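Local coordinates for ScaE cell-surface anchored scaffoldin protein (Ruminococcus flavefaciens, PDB 2ZF9) that probably anchors cellulosomal components to the bacterial cell surface, its type III cohesin module acting as the receptor for dockerin-bearing partners, at residues 58-63 with 157-162; 101-106 with 153-158. One frame throughout, in Å; residues are numbered along the deposited sequence.

Contact 1 (58-63 with 157-162); sequences EGAADK and DLFTNV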
ATOM      1  N   GLU A  58      -6.382   6.008   5.929  1.00 20.79           N
ATOM      2  CA  GLU A  58      -6.959   7.116   6.669  1.00 24.27           C
ATOM      3  C   GLU A  58      -8.222   7.502   5.948  1.00 23.14           C
ATOM      4  O   GLU A  58      -8.305   7.369   4.715  1.00 21.14           O
ATOM      5  CB  GLU A  58      -5.975   8.295   6.668  1.00 25.62           C
ATOM      6  CG  GLU A  58      -6.216   9.279   7.794  1.00 40.60           C
ATOM      7  CD  GLU A  58      -5.297  10.523   7.725  1.00 40.15           C
ATOM      8  OE1 GLU A  58      -4.048  10.374   7.571  1.00 48.34           O
ATOM      9  OE2 GLU A  58      -5.851  11.641   7.844  1.00 55.78           O
ATOM     10  N   GLY A  59      -9.245   7.913   6.697  1.00 22.16           N
ATOM     11  CA  GLY A  59     -10.421   8.489   6.087  1.00 18.66           C
ATOM     12  C   GLY A  59     -11.442   7.475   5.625  1.00 19.91           C
ATOM     13  O   GLY A  59     -12.375   7.851   4.926  1.00 20.83           O
ATOM     14  N   ALA A  60     -11.296   6.199   6.020  1.00 17.47           N
ATOM     15  CA  ALA A  60     -12.217   5.161   5.537  1.00 17.79           C
ATOM     16  C   ALA A  60     -12.817   4.280   6.646  1.00 19.19           C
ATOM     17  O   ALA A  60     -13.422   3.257   6.331  1.00 17.76           O
ATOM     18  CB  ALA A  60     -11.493   4.280   4.525  1.00 18.96           C
ATOM     19  N   ALA A  61     -12.636   4.650   7.924  1.00 19.65           N
ATOM     20  CA  ALA A  61     -13.053   3.776   9.027  1.00 19.19           C
ATOM     21  C   ALA A  61     -14.538   3.485   8.919  1.00 19.29           C
ATOM     22  O   ALA A  61     -15.320   4.385   8.652  1.00 18.73           O
ATOM     23  CB  ALA A  61     -12.725   4.413  10.378  1.00 20.29           C
ATOM     24  N   ASP A  62     -14.904   2.217   9.113  1.00 17.54           N
ATOM     25  CA  ASP A  62     -16.278   1.718   9.026  1.00 17.93           C
ATOM     26  C   ASP A  62     -16.922   1.834   7.658  1.00 17.85           C
ATOM     27  O   ASP A  62     -18.132   1.680   7.530  1.00 19.69           O
ATOM     28  CB  ASP A  62     -17.172   2.334  10.125  1.00 22.20           C
ATOM     29  CG  ASP A  62     -16.563   2.163  11.508  1.00 30.44           C
ATOM     30  OD1 ASP A  62     -16.083   1.049  11.806  1.00 27.82           O
ATOM     31  OD2 ASP A  62     -16.541   3.146  12.275  1.00 35.58           O
ATOM     32  N   LYS A  63     -16.115   2.058   6.620  1.00 17.76           N
ATOM     33  CA  LYS A  63     -16.686   2.237   5.264  1.00 15.15           C
ATOM     34  C   LYS A  63     -16.210   1.228   4.227  1.00 17.60           C
ATOM     35  O   LYS A  63     -16.663   1.253   3.066  1.00 21.84           O
ATOM     36  CB  LYS A  63     -16.310   3.626   4.723  1.00 16.43           C
ATOM     37  CG  LYS A  63     -16.746   4.801   5.599  1.00 20.65           C
ATOM     38  CD  LYS A  63     -18.244   4.820   5.782  1.00 21.90           C
ATOM     39  CE  LYS A  63     -18.671   6.051   6.611  1.00 27.65           C
ATOM     40  NZ  LYS A  63     -20.174   6.033   6.666  1.00 26.60           N
ATOM     41  N   ASP A 157      -7.201  -5.349  -8.187  1.00 18.00           N
ATOM     42  CA  ASP A 157      -6.946  -4.216  -7.336  1.00 17.45           C
ATOM     43  C   ASP A 157      -8.277  -3.582  -6.935  1.00 18.87           C
ATOM     44  O   ASP A 157      -9.096  -3.178  -7.791  1.00 18.39           O
ATOM     45  CB  ASP A 157      -6.033  -3.210  -8.031  1.00 17.54           C
ATOM     46  CG  ASP A 157      -4.628  -3.784  -8.323  1.00 24.48           C
ATOM     47  OD1 ASP A 157      -3.968  -4.295  -7.387  1.00 24.39           O
ATOM     48  OD2 ASP A 157      -4.201  -3.702  -9.500  1.00 24.27           O
ATOM     49  N   LEU A 158      -8.507  -3.528  -5.633  1.00 15.46           N
ATOM     50  CA  LEU A 158      -9.813  -3.167  -5.098  1.00 14.05           C
ATOM     51  C   LEU A 158      -9.652  -2.381  -3.803  1.00 17.23           C
ATOM     52  O   LEU A 158      -8.713  -2.601  -3.041  1.00 15.48           O
ATOM     53  CB  LEU A 158     -10.647  -4.413  -4.748  1.00 17.47           C
ATOM     54  CG  LEU A 158     -11.102  -5.376  -5.843  1.00 20.38           C
ATOM     55  CD1 LEU A 158     -11.826  -6.527  -5.179  1.00 22.83           C
ATOM     56  CD2 LEU A 158     -12.008  -4.677  -6.881  1.00 20.24           C
ATOM     57  N   PHE A 159     -10.582  -1.457  -3.568  1.00 15.36           N
ATOM     58  CA  PHE A 159     -10.679  -0.846  -2.251  1.00 16.60           C
ATOM     59  C   PHE A 159     -12.111  -0.367  -2.103  1.00 17.66           C
ATOM     60  O   PHE A 159     -12.455   0.711  -2.595  1.00 15.87           O
ATOM     61  CB  PHE A 159      -9.713   0.328  -2.052  1.00 16.54           C
ATOM     62  CG  PHE A 159      -9.617   0.733  -0.606  1.00 18.41           C
ATOM     63  CD1 PHE A 159      -8.624   0.214   0.192  1.00 12.38           C
ATOM     64  CD2 PHE A 159     -10.572   1.573  -0.031  1.00 17.22           C
ATOM     65  CE1 PHE A 159      -8.564   0.519   1.579  1.00 15.41           C
ATOM     66  CE2 PHE A 159     -10.496   1.900   1.342  1.00 19.14           C
ATOM     67  CZ  PHE A 159      -9.499   1.346   2.136  1.00 15.96           C
ATOM     68  N   THR A 160     -12.950  -1.172  -1.461  1.00 17.22           N
ATOM     69  CA  THR A 160     -14.398  -1.000  -1.643  1.00 17.93           C
ATOM     70  C   THR A 160     -15.137  -1.630  -0.472  1.00 18.59           C
ATOM     71  O   THR A 160     -14.496  -2.100   0.470  1.00 16.32           O
ATOM     72  CB  THR A 160     -14.894  -1.567  -3.038  1.00 17.22           C
ATOM     73  OG1 THR A 160     -16.200  -1.063  -3.337  1.00 18.57           O
ATOM     74  CG2 THR A 160     -14.848  -3.116  -3.125  1.00 20.29           C
ATOM     75  N   ASN A 161     -16.473  -1.575  -0.510  1.00 17.85           N
ATOM     76  CA  ASN A 161     -17.293  -2.004   0.629  1.00 17.69           C
ATOM     77  C   ASN A 161     -17.950  -3.362   0.359  1.00 20.13           C
ATOM     78  O   ASN A 161     -17.789  -3.905  -0.744  1.00 17.43           O
ATOM     79  CB  ASN A 161     -18.308  -0.900   1.024  1.00 18.54           C
ATOM     80  CG  ASN A 161     -19.249  -0.503  -0.107  1.00 22.19           C
ATOM     81  OD1 ASN A 161     -19.340  -1.189  -1.125  1.00 19.83           O
ATOM     82  ND2 ASN A 161     -19.962   0.611   0.078  1.00 20.85           N
ATOM     83  N   VAL A 162     -18.680  -3.937   1.311  1.00 18.35           N
ATOM     84  CA  VAL A 162     -19.171  -5.296   1.059  0.50 21.75           C
ATOM     85  C   VAL A 162     -20.185  -5.361  -0.092  1.00 24.34           C
ATOM     86  O   VAL A 162     -20.168  -6.321  -0.857  1.00 25.46           O
ATOM     87  CB  VAL A 162     -19.676  -6.065   2.321  0.50 21.25           C
ATOM     88  CG1 VAL A 162     -18.595  -6.125   3.391  0.50 20.52           C
ATOM     89  CG2 VAL A 162     -20.938  -5.464   2.881  0.50 21.60           C
TER
HETATM   90  O   HOH W   1     -19.313   2.106   2.561  1.00 19.93           O

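Contact 2 (101-106 with 153-158); sequences KAEADT and TTNEDL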
ATOM      1  N   LYS A 101      -4.924 -11.776   3.666  1.00 16.97           N
ATOM      2  CA  LYS A 101      -3.804 -12.602   3.183  1.00 21.62           C
ATOM      3  C   LYS A 101      -2.749 -11.783   2.446  1.00 18.20           C
ATOM      4  O   LYS A 101      -3.074 -10.767   1.794  1.00 16.37           O
ATOM      5  CB  LYS A 101      -4.302 -13.758   2.289  1.00 25.80           C
ATOM      6  CG  LYS A 101      -5.087 -13.307   1.087  1.00 29.39           C
ATOM      7  CD  LYS A 101      -5.196 -14.386  -0.012  1.00 32.50           C
ATOM      8  CE  LYS A 101      -5.644 -13.718  -1.342  1.00 45.47           C
ATOM      9  NZ  LYS A 101      -6.035 -14.682  -2.420  1.00 57.98           N
ATOM     10  N   ALA A 102      -1.488 -12.204   2.573  1.00 17.06           N
ATOM     11  CA  ALA A 102      -0.393 -11.594   1.835  1.00 15.98           C
ATOM     12  C   ALA A 102       0.318 -12.703   1.080  1.00 21.21           C
ATOM     13  O   ALA A 102       0.631 -13.779   1.651  1.00 20.87           O
ATOM     14  CB  ALA A 102       0.572 -10.901   2.811  1.00 15.71           C
ATOM     15  N   GLU A 103       0.592 -12.458  -0.193  1.00 19.60           N
ATOM     16  CA  GLU A 103       1.166 -13.508  -1.008  1.00 20.66           C
ATOM     17  C   GLU A 103       2.104 -12.949  -2.077  1.00 22.11           C
ATOM     18  O   GLU A 103       2.055 -11.742  -2.413  1.00 17.72           O
ATOM     19  CB  GLU A 103       0.050 -14.344  -1.622  1.00 23.19           C
ATOM     20  CG  GLU A 103      -0.663 -13.619  -2.681  1.00 17.66           C
ATOM     21  CD  GLU A 103      -1.817 -14.406  -3.290  1.00 35.87           C
ATOM     22  OE1 GLU A 103      -2.501 -15.128  -2.559  1.00 35.17           O
ATOM     23  OE2 GLU A 103      -2.045 -14.278  -4.515  1.00 37.29           O
ATOM     24  N   ALA A 104       2.948 -13.838  -2.602  1.00 20.39           N
ATOM     25  CA  ALA A 104       3.961 -13.468  -3.586  1.00 21.50           C
ATOM     26  C   ALA A 104       3.312 -12.984  -4.867  1.00 21.95           C
ATOM     27  O   ALA A 104       2.198 -13.429  -5.217  1.00 21.08           O
ATOM     28  CB  ALA A 104       4.901 -14.705  -3.881  1.00 23.02           C
ATOM     29  N   ASP A 105       4.004 -12.071  -5.561  1.00 18.13           N
ATOM     30  CA  ASP A 105       3.583 -11.571  -6.872  1.00 20.71           C
ATOM     31  C   ASP A 105       4.772 -11.682  -7.851  1.00 23.18           C
ATOM     32  O   ASP A 105       4.858 -12.648  -8.602  1.00 23.51           O
ATOM     33  CB  ASP A 105       3.039 -10.125  -6.770  1.00 19.29           C
ATOM     34  CG  ASP A 105       2.411  -9.631  -8.081  1.00 27.31           C
ATOM     35  OD1 ASP A 105       1.993 -10.465  -8.919  1.00 31.69           O
ATOM     36  OD2 ASP A 105       2.366  -8.404  -8.278  1.00 26.37           O
ATOM     37  N   THR A 106       5.686 -10.715  -7.834  1.00 26.00           N
ATOM     38  CA  THR A 106       6.899 -10.767  -8.669  1.00 28.74           C
ATOM     39  C   THR A 106       8.101 -10.581  -7.772  1.00 29.80           C
ATOM     40  O   THR A 106       7.939 -10.365  -6.572  1.00 25.97           O
ATOM     41  CB  THR A 106       6.913  -9.660  -9.765  1.00 30.04           C
ATOM     42  OG1 THR A 106       6.971  -8.359  -9.153  1.00 25.95           O
ATOM     43  CG2 THR A 106       5.661  -9.714 -10.628  1.00 28.97           C
ATOM     44  N   THR A 153      -8.212  -9.776 -14.101  1.00 30.26           N
ATOM     45  CA  THR A 153      -9.350 -10.672 -13.922  1.00 32.18           C
ATOM     46  C   THR A 153      -9.267 -11.473 -12.634  1.00 32.38           C
ATOM     47  O   THR A 153     -10.292 -11.943 -12.150  1.00 36.76           O
ATOM     48  CB  THR A 153      -9.589 -11.618 -15.143  1.00 33.91           C
ATOM     49  OG1 THR A 153      -8.547 -12.595 -15.229  1.00 39.50           O
ATOM     50  CG2 THR A 153      -9.628 -10.821 -16.418  1.00 38.26           C
ATOM     51  N   THR A 154      -8.065 -11.636 -12.074  1.00 27.45           N
ATOM     52  CA  THR A 154      -7.893 -12.314 -10.803  1.00 26.45           C
ATOM     53  C   THR A 154      -6.958 -11.446  -9.965  1.00 25.49           C
ATOM     54  O   THR A 154      -6.215 -10.623 -10.508  1.00 23.20           O
ATOM     55  CB  THR A 154      -7.244 -13.725 -10.956  1.00 30.20           C
ATOM     56  OG1 THR A 154      -5.930 -13.569 -11.501  1.00 38.82           O
ATOM     57  CG2 THR A 154      -8.056 -14.642 -11.894  1.00 38.10           C
ATOM     58  N   ASN A 155      -6.996 -11.632  -8.643  1.00 24.38           N
ATOM     59  CA  ASN A 155      -6.277 -10.758  -7.707  1.00 24.36           C
ATOM     60  C   ASN A 155      -6.473  -9.290  -8.074  1.00 24.05           C
ATOM     61  O   ASN A 155      -5.505  -8.518  -8.156  1.00 21.82           O
ATOM     62  CB  ASN A 155      -4.797 -11.129  -7.636  1.00 23.77           C
ATOM     63  CG  ASN A 155      -4.577 -12.573  -7.129  1.00 32.48           C
ATOM     64  OD1 ASN A 155      -5.422 -13.144  -6.422  1.00 26.55           O
ATOM     65  ND2 ASN A 155      -3.441 -13.158  -7.502  1.00 42.48           N
ATOM     66  N   GLU A 156      -7.732  -8.912  -8.329  1.00 20.33           N
ATOM     67  CA  GLU A 156      -8.020  -7.545  -8.722  1.00 20.59           C
ATOM     68  C   GLU A 156      -7.571  -6.535  -7.692  1.00 19.44           C
ATOM     69  O   GLU A 156      -7.607  -6.814  -6.473  1.00 18.44           O
ATOM     70  CB  GLU A 156      -9.517  -7.353  -8.923  1.00 21.64           C
ATOM     71  CG  GLU A 156     -10.090  -7.993 -10.175  1.00 25.38           C
ATOM     72  CD  GLU A 156     -11.609  -7.891 -10.140  1.00 40.28           C
ATOM     73  OE1 GLU A 156     -12.164  -6.963 -10.766  1.00 39.25           O
ATOM     74  OE2 GLU A 156     -12.233  -8.676  -9.394  1.00 38.48           O
ATOM     75  N   ASP A 157      -7.201  -5.349  -8.187  1.00 18.00           N
ATOM     76  CA  ASP A 157      -6.946  -4.216  -7.336  1.00 17.45           C
ATOM     77  C   ASP A 157      -8.277  -3.582  -6.935  1.00 18.87           C
ATOM     78  O   ASP A 157      -9.096  -3.178  -7.791  1.00 18.39           O
ATOM     79  CB  ASP A 157      -6.033  -3.210  -8.031  1.00 17.54           C
ATOM     80  CG  ASP A 157      -4.628  -3.784  -8.323  1.00 24.48           C
ATOM     81  OD1 ASP A 157      -3.968  -4.295  -7.387  1.00 24.39           O
ATOM     82  OD2 ASP A 157      -4.201  -3.702  -9.500  1.00 24.27           O
ATOM     83  N   LEU A 158      -8.507  -3.528  -5.633  1.00 15.46           N
ATOM     84  CA  LEU A 158      -9.813  -3.167  -5.098  1.00 14.05           C
ATOM     85  C   LEU A 158      -9.652  -2.381  -3.803  1.00 17.23           C
ATOM     86  O   LEU A 158      -8.713  -2.601  -3.041  1.00 15.48           O
ATOM     87  CB  LEU A 158     -10.647  -4.413  -4.748  1.00 17.47           C
ATOM     88  CG  LEU A 158     -11.102  -5.376  -5.843  1.00 20.38           C
ATOM     89  CD1 LEU A 158     -11.826  -6.527  -5.179  1.00 22.83           C
ATOM     90  CD2 LEU A 158     -12.008  -4.677  -6.881  1.00 20.24           C
TER
HETATM   91  O   HOH W   2      -1.103 -10.793  -8.092  1.00 24.26           O

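Contact 1 (58-63 with 157-162)
Phe-159 reaches Ala-60 with one rim of its ring: CE2 lies 4.1 Å from Ala-60 CB, and the methyl sits at the ring edge, near the ring plane, rather than over a face. The phenyl is carried across because chi1 of -167° sets CG opposite the backbone N, extending the side chain from strand 158-160 toward the loop. Tyr-64, the next residue of that loop, stacks on the same ring, and Gln-172 of helix 166-178 accepts a hydrogen bond from the backbone N of Phe-159. Thr-160 turns its CB away from the loop, while its backbone pairs with Ala-65 and Ala-66. This short strand runs antiparallel to strand 66-73 as part of the beta-sandwich framework of the cohesin fold. Facing it, residues 60-63 form a type II beta turn closed by a bond from Lys-63 N to Ala-60 O (3.0 Å), with Asp-62 supplying the positive phi of the third position. At Asn-161 the two backbones come nearest, 6.3 Å between its CA and that of Lys-63. Asn-161 CB abuts Lys-63 O at 3.4 Å, whereas the aliphatic chain of Lys-63 leads its ammonium away. With chi1 at 58°, CG of Asn-161 lies between its own N and carbonyl carbon, and from there the amide meets both a water and the residues that follow. The water donates to Lys-63 O at 2.8 Å and accepts from Asn-161 ND2 at 3.0 Å, bridging the segments where they make no direct hydrogen bond. The same ND2 also donates to Asp-165 OD1, and Asn-161 OD1 receives a weak bond from Lys-164 N; together these partners should limit rotation of the amide. At Val-162, the backbone N donates to Asn-119 OD1, tying this end of the segment to another loop.

Contact 2 (101-106 with 153-158)
Glu-103 and Asn-155 face each other with their backbones well separated, CA of Glu-103 standing 10.4 Å from CA of Asn-155. The first belongs to strand 99-106, which forms a beta hairpin with strand 109-115 in the cohesin module; the second sits in the loop entering strand 158-160, with phi and psi of 45° and 47° in the left-handed helical region. Side chains must therefore span the interval. Those of Glu-103 and Asn-155 run head-on toward one another, and both touch Phe-111 of strand 109-115. From Glu-103 the chain runs extended beyond CG and brings OE2 to 3.5 Å from Asn-155 ND2, its carboxylate plane turned 81° from that of the amide, almost perpendicular. The other carboxylate oxygen, OE1, makes a salt bridge of 3.6 Å with NZ of Lys-101, two residues back on the same side of the strand. The same NZ lies 4.3 Å from Asn-155 OD1. Farther along, Asp-105 OD2 bonds to Ser-109 OG, and a water connects its other oxygen to the loop by two weak bonds: it donates to Asp-105 OD1 at 3.2 Å and accepts from Asn-155 ND2 at 3.4 Å.

From the N terminus, the chain leaves strand 50-58 and enters the turn of contact 1, then lays down strand 66-73 before reaching strand 99-106 and contact 2. Both wait for the same later piece of chain. Contact 2 closes first, when the loop after strand 142-149 passes the 99-115 hairpin; contact 1 closes next, as strand 158-160 leads toward helix 166-178. The smaller loop is thus nested in sequence within the larger. The segments 153-158 and 157-162 overlap at Asp-157 and Leu-158, although the contact centres lie about 17 Å apart. Residues 153-162 consequently link the hairpin at one end with the 58-63 turn at the other.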